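Local coordinates for GEO10716p1 (Drosophila melanogaster, PDB 7BTG), which probably removes phosphate from phosphoarginine in proteins, as an arginine phosphatase of the low molecular weight protein tyrosine phosphatase family, at residues A[89-92]-A[93-96]. The protein carries 1 engineered substitution. Residues are numbered along the deposited sequence; the frame is centred on the assembly and turned at random.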
loop_
_atom_site.group_PDB
_atom_site.type_symbol
_atom_site.label_atom_id
_atom_site.label_comp_id
_atom_site.label_asym_id
_atom_site.label_seq_id
_atom_site.Cartn_x
_atom_site.Cartn_y
_atom_site.Cartn_z
ATOM N N ASN A 89 10.648 1.143 4.642
ATOM C CA ASN A 89 10.222 0.643 3.336
ATOM C C ASN A 89 10.733 1.555 2.236
ATOM O O ASN A 89 11.280 1.091 1.233
ATOM C CB ASN A 89 8.691 0.567 3.192
ATOM C CG ASN A 89 7.973 -0.198 4.298
ATOM O OD1 ASN A 89 6.761 0.001 4.472
ATOM N ND2 ASN A 89 8.667 -1.082 5.014
ATOM N N LEU A 90 10.513 2.866 2.397
ATOM C CA LEU A 90 10.885 3.825 1.361
ATOM C C LEU A 90 12.364 3.705 1.010
ATOM O O LEU A 90 12.723 3.618 -0.166
ATOM C CB LEU A 90 10.560 5.253 1.812
ATOM C CG LEU A 90 10.704 6.373 0.783
ATOM C CD1 LEU A 90 9.754 6.154 -0.354
ATOM C CD2 LEU A 90 10.422 7.746 1.455
ATOM N N LEU A 91 13.231 3.687 2.024
ATOM C CA LEU A 91 14.669 3.632 1.775
ATOM C C LEU A 91 15.065 2.341 1.077
ATOM O O LEU A 91 15.922 2.357 0.187
ATOM C CB LEU A 91 15.458 3.778 3.076
ATOM C CG LEU A 91 15.446 5.151 3.729
ATOM C CD1 LEU A 91 16.629 5.275 4.662
ATOM C CD2 LEU A 91 15.477 6.225 2.675
ATOM N N GLU A 92 14.461 1.212 1.470
ATOM C CA GLU A 92 14.801 -0.035 0.806
ATOM C C GLU A 92 14.322 -0.013 -0.634
ATOM O O GLU A 92 15.002 -0.539 -1.526
ATOM C CB GLU A 92 14.209 -1.232 1.551
ATOM C CG GLU A 92 14.685 -1.349 2.994
ATOM C CD GLU A 92 14.232 -2.632 3.685
ATOM O OE1 GLU A 92 13.673 -3.524 3.021
ATOM O OE2 GLU A 92 14.474 -2.752 4.899
ATOM N N LEU A 93 13.159 0.615 -0.885
ATOM C CA LEU A 93 12.646 0.667 -2.250
ATOM C C LEU A 93 13.452 1.636 -3.094
ATOM O O LEU A 93 13.616 1.423 -4.300
ATOM C CB LEU A 93 11.175 1.075 -2.265
ATOM C CG LEU A 93 10.083 0.115 -1.812
ATOM C CD1 LEU A 93 8.778 0.879 -1.622
ATOM C CD2 LEU A 93 9.884 -1.022 -2.820
ATOM N N GLU A 94 13.953 2.706 -2.483
ATOM C CA GLU A 94 14.795 3.623 -3.230
ATOM C C GLU A 94 16.136 2.979 -3.590
ATOM O O GLU A 94 16.587 3.098 -4.729
ATOM C CB GLU A 94 14.954 4.917 -2.435
ATOM C CG GLU A 94 13.759 5.835 -2.645
ATOM C CD GLU A 94 13.693 6.965 -1.655
ATOM O OE1 GLU A 94 14.369 6.910 -0.610
ATOM O OE2 GLU A 94 12.972 7.927 -1.935
ATOM N N HIS A 95 16.789 2.294 -2.642
ATOM C CA HIS A 95 17.987 1.520 -2.976
ATOM C C HIS A 95 17.689 0.515 -4.073
ATOM O O HIS A 95 18.458 0.385 -5.028
ATOM C CB HIS A 95 18.540 0.780 -1.750
ATOM C CG HIS A 95 19.394 1.624 -0.849
ATOM N ND1 HIS A 95 18.877 2.614 -0.048
ATOM C CD2 HIS A 95 20.730 1.618 -0.623
ATOM C CE1 HIS A 95 19.852 3.185 0.636
ATOM N NE2 HIS A 95 20.990 2.603 0.304
ATOM N N MET A 96 16.575 -0.213 -3.946
ATOM C CA MET A 96 16.232 -1.205 -4.958
ATOM C C MET A 96 16.138 -0.560 -6.332
ATOM O O MET A 96 16.809 -0.997 -7.275
ATOM C CB MET A 96 14.931 -1.917 -4.590
ATOM C CG MET A 96 14.828 -3.335 -5.136
ATOM S SD MET A 96 13.362 -4.252 -4.577
ATOM C CE MET A 96 13.286 -3.717 -2.881
#
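H95 doubles the ordinary helical bond to L91: its backbone N lies 3.0 Å from L91 O in a nearly straight bond (176°), and its ring ND1 reaches the same oxygen, also at 3.0 Å. The two donors come from opposite faces of the carbonyl plane, ND1 standing 40° out of it, while the oxygen stays close to the plane of the imidazole. With CG anti to the carbonyl carbon (chi1 -82°), the ring is turned back along the helix, and this second bond helps hold its rotation on an exposed surface where a polar ring is well suited. One residue earlier, E94 N donates to L90 O at 2.8 Å, and the extended E94 side chain runs back across two leucines. Its OE1 lies 3.5 Å from L91 CD2, and its OE2 is 3.9 Å from L90 CG, so the aliphatic branches meet a carboxylate rather than another hydrocarbon. An alanine in place of E94 keeps the backbone bond but is likely to leave both leucines without the carboxylate lying across them. L91 and H95 form the loose solvent side, with E94 beside them; L90 turns from there toward the sheet. The tight side is buried: L93 packs on I82, A84, I108, I71 and F76, as suits leucine, and asparagine at N89 gives the buried helix start an acceptor for M85 N. Partly exposed E92 pairs OE2 with R41 NH2. Helix 87-99 connects strands 81-84 and 107-110 in a beta-alpha-beta unit, and M96, whose N donates to E92 O, carries the packing on to L40, I71 and F76 of helix 73-78.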